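Local atomic coordinates of geranyltranstransferase (Campylobacter jejuni, PDB entry 3NPK), a protein that probably catalyses condensation of geranyl diphosphate with isopentenyl diphosphate, releasing pyrophosphate and giving farnesyl diphosphate for isoprenoid synthesis. Residues H41-L46 and R177-A182; I132-T137 and L183-E188; A66-F71 and T115-V120; L46-V51 and Q61-A66. All blocks are in the same frame, centred on the assembly; numbering follows the deposited sequence.

Overall arrangement
Helices 42-54, 59-80, 103-122, 128-142 and 164-189 come together in these four contacts. Interaction 1 reaches the pyrophosphate directly through Arg43, and its centre is about 5 Å from the centre of the chain. Interaction 4 continues along helix 42-54 from the shared Leu46, its centre about 9 Å from that of interaction 1. It passes Ala66 on to interaction 3, where Phe71 is about 11 Å from the pyrophosphate. Interaction 2 uses the next residues of helix 164-189, its centre about 11 Å from that of interaction 1. Met185 of interaction 2 packs against Leu47 and Val65 of interaction 4 and Leu69 of segment 66-71. Interactions 2 and 3 also touch the second subunit.

Interaction 1. Residues H41-L46 and R177-A182; sequences HFRAQL and RLIAAA. With PPV (pyrophosphate), chain C.
Arg43 starts with CG beside its backbone N (chi1 -65°) and runs extended as far as NE, which carries the chain across Leu178 and past Ile179. A turn about the last torsion then swings the guanidinium toward the pyrophosphate. NH1 donates to PPV O31 at 3.1 Å with a fairly straight N-H...O angle of 160°, and the oxygen lies at the edge of the guanidinium, in its plane. The aliphatic chain makes its own contact: Arg43 CD meets Leu178 CD2 at 3.9 Å, the two side chains crossing at about a right angle. The guanidinium nitrogen NE passes Ile179 CG1 at 4.1 Å.

Ile179 has a second set of neighbours. Its CG2 touches Leu46 CD1 at 3.8 Å and approaches CE2 of Phe42, whose side chain it meets nearly perpendicularly. Leu46 CD1 also sits over one face of the Phe42 ring, offset toward the rim. Closer to the backbones, Ala182 CB rests 3.5 Å from Arg43 O, consistent with the close approach of the segment axes, 8.8 Å at 31°.

The touching residues are all buried. Leu178 and Ile179 flank the arginine on its way to the pyrophosphate, and Glu70 and His73 of helix 59-80 also touch it. Lys40, through its backbone N, and Arg92 bind the same anion. The pocket of Gly39, Lys40, Arg43, His73, Arg92 and Tyr282 is consistent with the basic site that holds the diphosphate of isopentenyl diphosphate in this all-alpha family.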
loop_
_atom_site.group_PDB
_atom_site.type_symbol
_atom_site.label_atom_id
_atom_site.label_comp_id
_atom_site.label_asym_id
_atom_site.label_seq_id
_atom_site.Cartn_x
_atom_site.Cartn_y
_atom_site.Cartn_z
ATOM N N HIS A 41 13.052 -15.486 0.732
ATOM C CA HIS A 41 12.058 -15.421 -0.355
ATOM C C HIS A 41 11.094 -16.582 -0.348
ATOM O O HIS A 41 10.661 -17.034 -1.409
ATOM C CB HIS A 41 12.705 -15.351 -1.736
ATOM C CG HIS A 41 13.690 -14.245 -1.886
ATOM N ND1 HIS A 41 13.546 -13.011 -1.284
ATOM C CD2 HIS A 41 14.843 -14.190 -2.588
ATOM C CE1 HIS A 41 14.579 -12.247 -1.603
ATOM N NE2 HIS A 41 15.377 -12.939 -2.394
ATOM N N PHE A 42 10.760 -17.061 0.842
ATOM C CA PHE A 42 9.845 -18.192 0.999
ATOM C C PHE A 42 8.511 -17.918 0.291
ATOM O O PHE A 42 7.986 -18.779 -0.422
ATOM C CB PHE A 42 9.651 -18.456 2.507
ATOM C CG PHE A 42 8.632 -19.512 2.841
ATOM C CD1 PHE A 42 8.860 -20.853 2.537
ATOM C CD2 PHE A 42 7.466 -19.173 3.513
ATOM C CE1 PHE A 42 7.918 -21.828 2.881
ATOM C CE2 PHE A 42 6.531 -20.138 3.852
ATOM C CZ PHE A 42 6.753 -21.459 3.537
ATOM N N ARG A 43 7.963 -16.721 0.472
ATOM C CA ARG A 43 6.669 -16.426 -0.132
ATOM C C ARG A 43 6.756 -16.399 -1.663
ATOM O O ARG A 43 5.929 -17.017 -2.357
ATOM C CB ARG A 43 6.108 -15.125 0.436
ATOM C CG ARG A 43 5.809 -15.262 1.925
ATOM C CD ARG A 43 5.782 -13.941 2.677
ATOM N NE ARG A 43 5.631 -14.159 4.120
ATOM C CZ ARG A 43 6.619 -14.515 4.944
ATOM N NH1 ARG A 43 7.854 -14.678 4.484
ATOM N NH2 ARG A 43 6.376 -14.699 6.245
ATOM N N ALA A 44 7.740 -15.681 -2.194
ATOM C CA ALA A 44 8.003 -15.723 -3.636
ATOM C C ALA A 44 8.129 -17.161 -4.137
ATOM O O ALA A 44 7.552 -17.525 -5.166
ATOM C CB ALA A 44 9.282 -14.945 -3.967
ATOM N N GLN A 45 8.891 -17.981 -3.420
ATOM C CA GLN A 45 9.138 -19.352 -3.869
ATOM C C GLN A 45 7.901 -20.247 -3.828
ATOM O O GLN A 45 7.728 -21.120 -4.699
ATOM C CB GLN A 45 10.309 -19.987 -3.117
ATOM C CG GLN A 45 11.651 -19.278 -3.400
ATOM C CD GLN A 45 11.930 -19.186 -4.892
ATOM O OE1 GLN A 45 11.595 -20.096 -5.646
ATOM N NE2 GLN A 45 12.525 -18.084 -5.325
ATOM N N LEU A 46 7.028 -20.038 -2.843
ATOM C CA LEU A 46 5.750 -20.758 -2.832
ATOM C C LEU A 46 4.948 -20.435 -4.086
ATOM O O LEU A 46 4.433 -21.336 -4.752
ATOM C CB LEU A 46 4.930 -20.397 -1.596
ATOM C CG LEU A 46 5.433 -20.953 -0.261
ATOM C CD1 LEU A 46 4.601 -20.324 0.835
ATOM C CD2 LEU A 46 5.338 -22.478 -0.231
ATOM N N ARG A 177 -1.912 -15.625 6.747
ATOM C CA ARG A 177 -2.710 -15.211 5.597
ATOM C C ARG A 177 -1.857 -14.815 4.396
ATOM O O ARG A 177 -2.217 -15.114 3.270
ATOM C CB ARG A 177 -3.748 -14.140 5.967
ATOM C CG ARG A 177 -5.012 -14.780 6.592
ATOM C CD ARG A 177 -6.164 -13.816 6.784
ATOM N NE ARG A 177 -7.304 -14.514 7.372
ATOM C CZ ARG A 177 -8.529 -14.012 7.490
ATOM N NH1 ARG A 177 -8.801 -12.785 7.075
ATOM N NH2 ARG A 177 -9.485 -14.759 8.021
ATOM N N LEU A 178 -0.716 -14.167 4.628
ATOM C CA LEU A 178 0.157 -13.788 3.516
ATOM C C LEU A 178 0.837 -15.013 2.876
ATOM O O LEU A 178 1.044 -15.051 1.657
ATOM C CB LEU A 178 1.198 -12.750 3.959
ATOM C CG LEU A 178 1.970 -12.101 2.796
ATOM C CD1 LEU A 178 1.047 -11.366 1.854
ATOM C CD2 LEU A 178 3.048 -11.162 3.313
ATOM N N ILE A 179 1.174 -16.018 3.690
ATOM C CA ILE A 179 1.697 -17.290 3.176
ATOM C C ILE A 179 0.640 -18.012 2.327
ATOM O O ILE A 179 0.918 -18.466 1.204
ATOM C CB ILE A 179 2.213 -18.183 4.335
ATOM C CG1 ILE A 179 3.482 -17.555 4.926
ATOM C CG2 ILE A 179 2.488 -19.602 3.866
ATOM C CD1 ILE A 179 3.878 -18.082 6.279
ATOM N N ALA A 180 -0.577 -18.091 2.846
ATOM C CA ALA A 180 -1.701 -18.645 2.081
ATOM C C ALA A 180 -1.931 -17.860 0.784
ATOM O O ALA A 180 -2.196 -18.435 -0.287
ATOM C CB ALA A 180 -2.975 -18.642 2.942
ATOM N N ALA A 181 -1.825 -16.539 0.869
ATOM C CA ALA A 181 -2.005 -15.702 -0.318
ATOM C C ALA A 181 -0.960 -16.010 -1.391
ATOM O O ALA A 181 -1.270 -16.019 -2.572
ATOM C CB ALA A 181 -1.950 -14.217 0.055
ATOM N N ALA A 182 0.283 -16.259 -0.986
ATOM C CA ALA A 182 1.319 -16.558 -1.964
ATOM C C ALA A 182 0.943 -17.791 -2.774
ATOM O O ALA A 182 1.056 -17.805 -4.006
ATOM C CB ALA A 182 2.644 -16.775 -1.266
HETATM O O11 PPV C . 10.249 -13.442 8.624
HETATM P P1 PPV C . 11.082 -14.371 7.546
HETATM O O21 PPV C . 11.693 -15.721 8.262
HETATM O O31 PPV C . 10.205 -14.795 6.453
HETATM O OPP PPV C . 12.359 -13.449 7.089
HETATM P P2 PPV C . 13.054 -13.298 5.612
HETATM O O12 PPV C . 14.317 -12.290 5.937
HETATM O O22 PPV C . 12.068 -12.503 4.592
HETATM O O32 PPV C . 13.530 -14.587 5.083
#

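Interaction 2. Residues I132-T137 and L183-E188; sequences IKLIKT and LKMGCE
Lys133 meets Glu188 at the solvent-facing margin of the contact: its CB approaches the carboxylate, while the rest of the chain leads away. Its backbone O accepts a bond from water 1, which also donates to Glu188 OE2 at 2.8 Å, so the water joins the two helices.

One residue on, Leu134 presses CD2 against the opposite backbone, 3.4 Å from Met185 O and 3.7 Å from Met185 CB. The same methyl group reaches Glu188 CB.

Thr137 has a double role. With OG1 beside its backbone N (chi1 -61°), the hydroxyl donates to Glu188 OE1 at 2.7 Å, using the syn lone pair of that oxygen. It also accepts from water 2, which in turn receives a bond from Lys184 NZ; that nearby ammonium may favour the charged carboxylate. CG2 turns to the apolar side and packs 3.6 Å from CG of Met185, modelled as selenomethionine.

The two helices run antiparallel at 171°, with axes 9.6 Å apart. Helix 103-122 covers Leu134 and Met185 through Leu121, helix 59-80 adds Val65 and Leu69, and helix 194-220 touches Lys184. Beyond Ile132 and Ile135 lies the second subunit.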
loop_
_atom_site.group_PDB
_atom_site.type_symbol
_atom_site.label_atom_id
_atom_site.label_comp_id
_atom_site.label_asym_id
_atom_site.label_seq_id
_atom_site.Cartn_x
_atom_site.Cartn_y
_atom_site.Cartn_z
ATOM N N ILE A 132 -6.429 -8.346 -11.638
ATOM C CA ILE A 132 -7.409 -7.865 -10.659
ATOM C C ILE A 132 -7.612 -8.902 -9.552
ATOM O O ILE A 132 -7.640 -8.553 -8.371
ATOM C CB ILE A 132 -8.755 -7.470 -11.327
ATOM C CG1 ILE A 132 -8.563 -6.176 -12.121
ATOM C CG2 ILE A 132 -9.864 -7.317 -10.288
ATOM C CD1 ILE A 132 -8.229 -4.967 -11.272
ATOM N N LYS A 133 -7.702 -10.182 -9.923
ATOM C CA LYS A 133 -7.809 -11.224 -8.893
ATOM C C LYS A 133 -6.598 -11.213 -7.972
ATOM O O LYS A 133 -6.749 -11.315 -6.753
ATOM C CB LYS A 133 -7.986 -12.604 -9.515
ATOM C CG LYS A 133 -9.355 -12.748 -10.142
ATOM C CD LYS A 133 -9.640 -14.156 -10.611
ATOM C CE LYS A 133 -11.041 -14.207 -11.225
ATOM N NZ LYS A 133 -11.165 -13.293 -12.390
ATOM N N LEU A 134 -5.402 -11.103 -8.550
ATOM C CA LEU A 134 -4.178 -11.091 -7.754
ATOM C C LEU A 134 -4.124 -9.899 -6.804
ATOM O O LEU A 134 -3.680 -10.037 -5.662
ATOM C CB LEU A 134 -2.945 -11.067 -8.660
ATOM C CG LEU A 134 -2.737 -12.324 -9.524
ATOM C CD1 LEU A 134 -1.628 -12.086 -10.545
ATOM C CD2 LEU A 134 -2.411 -13.513 -8.640
ATOM N N ILE A 135 -4.545 -8.735 -7.283
ATOM C CA ILE A 135 -4.567 -7.533 -6.443
ATOM C C ILE A 135 -5.573 -7.685 -5.292
ATOM O O ILE A 135 -5.285 -7.300 -4.155
ATOM C CB ILE A 135 -4.833 -6.289 -7.292
ATOM C CG1 ILE A 135 -3.593 -6.037 -8.171
ATOM C CG2 ILE A 135 -5.165 -5.081 -6.401
ATOM C CD1 ILE A 135 -3.838 -5.105 -9.335
ATOM N N LYS A 136 -6.740 -8.267 -5.577
ATOM C CA LYS A 136 -7.702 -8.544 -4.514
ATOM C C LYS A 136 -7.102 -9.459 -3.467
ATOM O O LYS A 136 -7.254 -9.220 -2.268
ATOM C CB LYS A 136 -8.979 -9.189 -5.068
ATOM C CG LYS A 136 -9.828 -8.280 -5.915
ATOM C CD LYS A 136 -11.018 -9.031 -6.521
ATOM C CE LYS A 136 -11.980 -8.060 -7.200
ATOM N NZ LYS A 136 -13.129 -8.769 -7.838
ATOM N N THR A 137 -6.412 -10.507 -3.907
ATOM C CA THR A 137 -5.840 -11.460 -2.959
ATOM C C THR A 137 -4.741 -10.813 -2.116
ATOM O O THR A 137 -4.683 -10.976 -0.883
ATOM C CB THR A 137 -5.309 -12.701 -3.685
ATOM O OG1 THR A 137 -6.411 -13.324 -4.368
ATOM C CG2 THR A 137 -4.700 -13.700 -2.701
ATOM N N LEU A 183 0.503 -18.838 -2.080
ATOM C CA LEU A 183 0.065 -20.064 -2.751
ATOM C C LEU A 183 -1.161 -19.806 -3.629
ATOM O O LEU A 183 -1.189 -20.227 -4.791
ATOM C CB LEU A 183 -0.242 -21.152 -1.725
ATOM C CG LEU A 183 1.008 -21.716 -1.055
ATOM C CD1 LEU A 183 0.671 -22.465 0.248
ATOM C CD2 LEU A 183 1.791 -22.625 -2.025
ATOM N N LYS A 184 -2.163 -19.104 -3.090
ATOM C CA LYS A 184 -3.391 -18.853 -3.853
ATOM C C LYS A 184 -3.106 -18.001 -5.097
ATOM O O LYS A 184 -3.674 -18.225 -6.160
ATOM C CB LYS A 184 -4.462 -18.170 -2.993
ATOM C CG LYS A 184 -5.808 -18.036 -3.734
ATOM C CD LYS A 184 -6.910 -17.510 -2.870
ATOM C CE LYS A 184 -8.220 -17.466 -3.683
ATOM N NZ LYS A 184 -9.351 -16.888 -2.937
HETATM N N MSE A 185 -2.213 -17.030 -4.963
HETATM C CA MSE A 185 -1.841 -16.196 -6.096
HETATM C C MSE A 185 -1.172 -17.024 -7.210
HETATM O O MSE A 185 -1.401 -16.778 -8.405
HETATM C CB MSE A 185 -0.943 -15.054 -5.622
HETATM C CG MSE A 185 -1.753 -14.047 -4.812
HETATM SE SE MSE A 185 -0.691 -12.739 -3.849
HETATM C CE MSE A 185 -0.319 -11.527 -5.326
ATOM N N GLY A 186 -0.359 -18.007 -6.836
ATOM C CA GLY A 186 0.172 -18.925 -7.846
ATOM C C GLY A 186 -0.974 -19.607 -8.599
ATOM O O GLY A 186 -0.948 -19.736 -9.833
ATOM N N CYS A 187 -2.000 -20.019 -7.868
ATOM C CA CYS A 187 -3.151 -20.680 -8.481
ATOM C C CYS A 187 -3.883 -19.717 -9.413
ATOM O O CYS A 187 -4.317 -20.097 -10.518
ATOM C CB CYS A 187 -4.112 -21.194 -7.403
ATOM S SG CYS A 187 -3.426 -22.479 -6.343
ATOM N N GLU A 188 -4.029 -18.469 -8.976
ATOM C CA GLU A 188 -4.747 -17.483 -9.776
ATOM C C GLU A 188 -4.020 -17.160 -11.080
ATOM O O GLU A 188 -4.655 -17.012 -12.133
ATOM C CB GLU A 188 -5.043 -16.227 -8.958
ATOM C CG GLU A 188 -6.112 -16.525 -7.873
ATOM C CD GLU A 188 -6.373 -15.394 -6.896
ATOM O OE1 GLU A 188 -5.432 -14.639 -6.542
ATOM O OE2 GLU A 188 -7.548 -15.271 -6.476
HETATM O O HOH W 1 -8.995 -12.937 -6.059
HETATM O O HOH W 2 -8.354 -14.301 -2.760
#

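Interaction 3. Residues A66-F71 and T115-V120; sequences ALALEF and TEAFLV
Ala68 and Ala117 mark the point where helices 59-80 and 103-122 pack closely and antiparallel, at 175°, in the buried wall of the helical bundle. Their CA atoms are only 4.2 Å apart and the segment axes 8.2 Å. The two methyl groups work reciprocally, each against the other residue's carbonyl: Ala68 CB lies 3.4 Å from Ala117 O, and Ala117 CB lies 3.5 Å from Ala68 O. With side chains this small, backbone meets backbone almost directly.

Larger groups close the seam to one side. Phe71, its CG beside the backbone N at chi1 -78°, sends CE2 to within 3.7 Å of Val120 CG2, the two side chains crossing at about a right angle. The backbone N of Ala117 lies at the ring's edge, near its plane. Glu116 runs beside the ring in the same direction, its CG 3.9 Å from Phe71 CE2; a bend at chi2 then takes the carboxylate away, its plane 33° from that of the ring. Val120 CG1 completes the seam, 4.2 Å from Leu67 CD2.

The contact joins the helix whose Glu70 touches Arg43 to a helix of the dimer interface: Phe118 stacks on Phe118 of the second subunit, and Thr115 OG1 is hydrogen-bonded to Asn114 of that subunit.

Between the two segments the contact is made by van der Waals packing, with the carboxylate of Glu116 led away. The close approach is consistent with two small alanines at the crossing, with Phe71 and Val120 packed beside them in an apolar seam.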
loop_
_atom_site.group_PDB
_atom_site.type_symbol
_atom_site.label_atom_id
_atom_site.label_comp_id
_atom_site.label_asym_id
_atom_site.label_seq_id
_atom_site.Cartn_x
_atom_site.Cartn_y
_atom_site.Cartn_z
ATOM N N ALA A 66 5.602 -12.515 -7.760
ATOM C CA ALA A 66 6.474 -12.878 -6.646
ATOM C C ALA A 66 7.162 -11.637 -6.078
ATOM O O ALA A 66 7.318 -11.502 -4.852
ATOM C CB ALA A 66 7.520 -13.904 -7.098
ATOM N N LEU A 67 7.587 -10.735 -6.963
ATOM C CA LEU A 67 8.236 -9.500 -6.538
ATOM C C LEU A 67 7.304 -8.654 -5.666
ATOM O O LEU A 67 7.714 -8.146 -4.612
ATOM C CB LEU A 67 8.688 -8.696 -7.754
ATOM C CG LEU A 67 9.640 -7.536 -7.451
ATOM C CD1 LEU A 67 10.907 -8.086 -6.808
ATOM C CD2 LEU A 67 9.963 -6.811 -8.746
ATOM N N ALA A 68 6.050 -8.522 -6.086
ATOM C CA ALA A 68 5.062 -7.777 -5.307
ATOM C C ALA A 68 4.920 -8.353 -3.889
ATOM O O ALA A 68 4.849 -7.594 -2.906
ATOM C CB ALA A 68 3.721 -7.789 -6.018
ATOM N N LEU A 69 4.874 -9.685 -3.784
ATOM C CA LEU A 69 4.801 -10.355 -2.483
ATOM C C LEU A 69 5.977 -9.993 -1.600
ATOM O O LEU A 69 5.796 -9.689 -0.414
ATOM C CB LEU A 69 4.762 -11.869 -2.645
ATOM C CG LEU A 69 3.415 -12.514 -2.890
ATOM C CD1 LEU A 69 3.659 -13.951 -3.362
ATOM C CD2 LEU A 69 2.559 -12.469 -1.629
ATOM N N GLU A 70 7.179 -10.015 -2.177
ATOM C CA GLU A 70 8.366 -9.705 -1.390
ATOM C C GLU A 70 8.466 -8.208 -1.054
ATOM O O GLU A 70 9.021 -7.849 -0.007
ATOM C CB GLU A 70 9.627 -10.243 -2.075
ATOM C CG GLU A 70 9.609 -11.762 -2.135
ATOM C CD GLU A 70 9.735 -12.458 -0.763
ATOM O OE1 GLU A 70 10.366 -11.913 0.179
ATOM O OE2 GLU A 70 9.209 -13.581 -0.635
ATOM N N PHE A 71 7.903 -7.344 -1.902
ATOM C CA PHE A 71 7.835 -5.915 -1.561
ATOM C C PHE A 71 6.952 -5.730 -0.329
ATOM O O PHE A 71 7.303 -4.973 0.580
ATOM C CB PHE A 71 7.273 -5.068 -2.713
ATOM C CG PHE A 71 8.263 -4.771 -3.832
ATOM C CD1 PHE A 71 9.536 -5.321 -3.863
ATOM C CD2 PHE A 71 7.880 -3.947 -4.870
ATOM C CE1 PHE A 71 10.416 -5.031 -4.913
ATOM C CE2 PHE A 71 8.735 -3.653 -5.924
ATOM C CZ PHE A 71 10.009 -4.199 -5.944
ATOM N N THR A 115 2.935 0.539 -1.512
ATOM C CA THR A 115 2.281 1.013 -2.742
ATOM C C THR A 115 2.910 0.401 -3.989
ATOM O O THR A 115 2.205 0.050 -4.948
ATOM C CB THR A 115 2.339 2.542 -2.809
ATOM O OG1 THR A 115 1.740 3.066 -1.619
ATOM C CG2 THR A 115 1.592 3.087 -4.025
ATOM N N GLU A 116 4.225 0.245 -3.979
ATOM C CA GLU A 116 4.914 -0.241 -5.178
ATOM C C GLU A 116 4.551 -1.693 -5.501
ATOM O O GLU A 116 4.603 -2.106 -6.664
ATOM C CB GLU A 116 6.426 -0.097 -5.028
ATOM C CG GLU A 116 7.190 -0.140 -6.343
ATOM C CD GLU A 116 7.037 1.112 -7.207
ATOM O OE1 GLU A 116 6.309 2.059 -6.832
ATOM O OE2 GLU A 116 7.661 1.140 -8.289
ATOM N N ALA A 117 4.172 -2.461 -4.486
ATOM C CA ALA A 117 3.759 -3.837 -4.730
ATOM C C ALA A 117 2.594 -3.833 -5.721
ATOM O O ALA A 117 2.521 -4.672 -6.632
ATOM C CB ALA A 117 3.342 -4.520 -3.430
ATOM N N PHE A 118 1.685 -2.879 -5.536
ATOM C CA PHE A 118 0.534 -2.783 -6.421
ATOM C C PHE A 118 0.869 -2.229 -7.799
ATOM O O PHE A 118 0.267 -2.647 -8.793
ATOM C CB PHE A 118 -0.618 -2.069 -5.719
ATOM C CG PHE A 118 -1.061 -2.815 -4.517
ATOM C CD1 PHE A 118 -1.796 -3.969 -4.671
ATOM C CD2 PHE A 118 -0.613 -2.470 -3.241
ATOM C CE1 PHE A 118 -2.162 -4.727 -3.566
ATOM C CE2 PHE A 118 -0.957 -3.231 -2.139
ATOM C CZ PHE A 118 -1.722 -4.367 -2.300
ATOM N N LEU A 119 1.817 -1.298 -7.867
ATOM C CA LEU A 119 2.291 -0.836 -9.169
ATOM C C LEU A 119 2.896 -1.998 -9.960
ATOM O O LEU A 119 2.573 -2.202 -11.129
ATOM C CB LEU A 119 3.312 0.300 -9.022
ATOM C CG LEU A 119 3.736 0.978 -10.328
ATOM C CD1 LEU A 119 2.526 1.588 -11.052
ATOM C CD2 LEU A 119 4.762 2.057 -10.036
ATOM N N VAL A 120 3.767 -2.763 -9.314
ATOM C CA VAL A 120 4.421 -3.889 -9.978
ATOM C C VAL A 120 3.393 -4.931 -10.405
ATOM O O VAL A 120 3.432 -5.443 -11.531
ATOM C CB VAL A 120 5.506 -4.521 -9.076
ATOM C CG1 VAL A 120 5.927 -5.894 -9.613
ATOM C CG2 VAL A 120 6.690 -3.575 -8.965
#

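Interaction 4. Residues L46-V51 and Q61-A66; sequences LLLSVV and QALDVA
Leu48, Leu47 and Ala62 bury the most surface where helix 42-54 lies against helix 59-80. Leu48 sets both methyls against Leu63 CD2, with CD1 at 3.9 Å from it and the side chains crossing nearly at a right angle; Leu48 CD2 also touches Ala62 CB at 4.0 Å. Its branch carbon CG rests on Ala66 CB.

Leu47 packs beside it. Its CG stands opposite the backbone N (chi1 179°), which carries CD1 across to Val65 CG1 at 3.6 Å. The other methyl, CD2, faces the turn of Ala62, 4.0 Å from Ala62 O and 4.1 Å from its CB.

Ala62 is the small surface that these branches share. Besides the leucines, its CB receives Val51 CG2 at 4.0 Å, so one methyl group is touched by three side chains, Leu47 and Leu48 and, one turn on, Val51.

The axes are 9.5 Å apart and the directions antiparallel at 155°. Helix 59-80 is kinked within 61-66, the backbone N of Asp64 and of Val65 missing the regular bond to the turn before. Phe9 of helix 5-14 packs on Leu48 and Ala66, and Met185 of helix 164-189 on Leu47 and Val65.

Every touching residue is buried; the side chains meet through carbon, and Leu47 also lies against the backbone of Ala62. This helical hairpin is thus held by shape and exclusion of water, without directional polar bonds between its two segments.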
loop_
_atom_site.group_PDB
_atom_site.type_symbol
_atom_site.label_atom_id
_atom_site.label_comp_id
_atom_site.label_asym_id
_atom_site.label_seq_id
_atom_site.Cartn_x
_atom_site.Cartn_y
_atom_site.Cartn_z
ATOM N N LEU A 46 7.028 -20.038 -2.843
ATOM C CA LEU A 46 5.750 -20.758 -2.832
ATOM C C LEU A 46 4.948 -20.435 -4.086
ATOM O O LEU A 46 4.433 -21.336 -4.752
ATOM C CB LEU A 46 4.930 -20.397 -1.596
ATOM C CG LEU A 46 5.433 -20.953 -0.261
ATOM C CD1 LEU A 46 4.601 -20.324 0.835
ATOM C CD2 LEU A 46 5.338 -22.478 -0.231
ATOM N N LEU A 47 4.857 -19.151 -4.424
ATOM C CA LEU A 47 4.084 -18.738 -5.588
ATOM C C LEU A 47 4.696 -19.329 -6.858
ATOM O O LEU A 47 3.987 -19.892 -7.706
ATOM C CB LEU A 47 4.035 -17.208 -5.683
ATOM C CG LEU A 47 3.264 -16.656 -6.889
ATOM C CD1 LEU A 47 2.615 -15.322 -6.564
ATOM C CD2 LEU A 47 4.141 -16.503 -8.145
ATOM N N LEU A 48 6.011 -19.190 -7.005
ATOM C CA LEU A 48 6.666 -19.633 -8.238
ATOM C C LEU A 48 6.612 -21.152 -8.378
ATOM O O LEU A 48 6.566 -21.674 -9.495
ATOM C CB LEU A 48 8.113 -19.139 -8.286
ATOM C CG LEU A 48 8.257 -17.615 -8.361
ATOM C CD1 LEU A 48 9.713 -17.211 -8.100
ATOM C CD2 LEU A 48 7.761 -17.102 -9.724
ATOM N N SER A 49 6.600 -21.867 -7.253
ATOM C CA SER A 49 6.528 -23.330 -7.290
ATOM C C SER A 49 5.174 -23.754 -7.846
ATOM O O SER A 49 5.088 -24.663 -8.693
ATOM C CB SER A 49 6.716 -23.932 -5.890
ATOM O OG SER A 49 8.030 -23.724 -5.383
ATOM N N VAL A 50 4.108 -23.106 -7.374
ATOM C CA VAL A 50 2.776 -23.403 -7.916
ATOM C C VAL A 50 2.759 -23.181 -9.433
ATOM O O VAL A 50 2.346 -24.063 -10.194
ATOM C CB VAL A 50 1.665 -22.566 -7.243
ATOM C CG1 VAL A 50 0.316 -22.802 -7.950
ATOM C CG2 VAL A 50 1.566 -22.923 -5.746
ATOM N N VAL A 51 3.222 -22.016 -9.880
ATOM C CA VAL A 51 3.213 -21.713 -11.308
ATOM C C VAL A 51 4.070 -22.708 -12.105
ATOM O O VAL A 51 3.627 -23.259 -13.122
ATOM C CB VAL A 51 3.672 -20.264 -11.587
ATOM C CG1 VAL A 51 3.685 -19.992 -13.094
ATOM C CG2 VAL A 51 2.746 -19.275 -10.877
ATOM N N GLN A 61 6.565 -14.513 -16.367
ATOM C CA GLN A 61 5.576 -13.468 -16.151
ATOM C C GLN A 61 5.200 -13.406 -14.673
ATOM O O GLN A 61 4.868 -12.332 -14.154
ATOM C CB GLN A 61 4.341 -13.759 -17.007
ATOM C CG GLN A 61 4.635 -13.656 -18.513
ATOM C CD GLN A 61 5.082 -14.961 -19.166
ATOM O OE1 GLN A 61 5.577 -15.878 -18.516
ATOM N NE2 GLN A 61 4.931 -15.028 -20.480
ATOM N N ALA A 62 5.267 -14.558 -14.002
ATOM C CA ALA A 62 4.942 -14.649 -12.579
ATOM C C ALA A 62 5.972 -13.993 -11.682
ATOM O O ALA A 62 5.681 -13.737 -10.515
ATOM C CB ALA A 62 4.755 -16.114 -12.163
ATOM N N LEU A 63 7.185 -13.783 -12.188
ATOM C CA LEU A 63 8.228 -13.221 -11.349
ATOM C C LEU A 63 7.824 -11.867 -10.776
ATOM O O LEU A 63 8.178 -11.558 -9.635
ATOM C CB LEU A 63 9.545 -13.100 -12.125
ATOM C CG LEU A 63 10.235 -14.433 -12.416
ATOM C CD1 LEU A 63 11.284 -14.255 -13.507
ATOM C CD2 LEU A 63 10.836 -15.080 -11.174
ATOM N N ASP A 64 7.090 -11.064 -11.551
ATOM C CA ASP A 64 6.637 -9.753 -11.067
ATOM C C ASP A 64 5.641 -9.916 -9.918
ATOM O O ASP A 64 5.565 -9.068 -9.034
ATOM C CB ASP A 64 5.955 -8.939 -12.169
ATOM C CG ASP A 64 6.930 -8.331 -13.154
ATOM O OD1 ASP A 64 8.138 -8.213 -12.834
ATOM O OD2 ASP A 64 6.469 -7.948 -14.259
ATOM N N VAL A 65 4.864 -10.997 -9.932
ATOM C CA VAL A 65 3.877 -11.206 -8.873
ATOM C C VAL A 65 4.609 -11.642 -7.606
ATOM O O VAL A 65 4.294 -11.177 -6.502
ATOM C CB VAL A 65 2.797 -12.249 -9.300
ATOM C CG1 VAL A 65 1.695 -12.332 -8.257
ATOM C CG2 VAL A 65 2.214 -11.872 -10.658
ATOM N N ALA A 66 5.602 -12.515 -7.760
ATOM C CA ALA A 66 6.474 -12.878 -6.646
ATOM C C ALA A 66 7.162 -11.637 -6.078
ATOM O O ALA A 66 7.318 -11.502 -4.852
ATOM C CB ALA A 66 7.520 -13.904 -7.098
#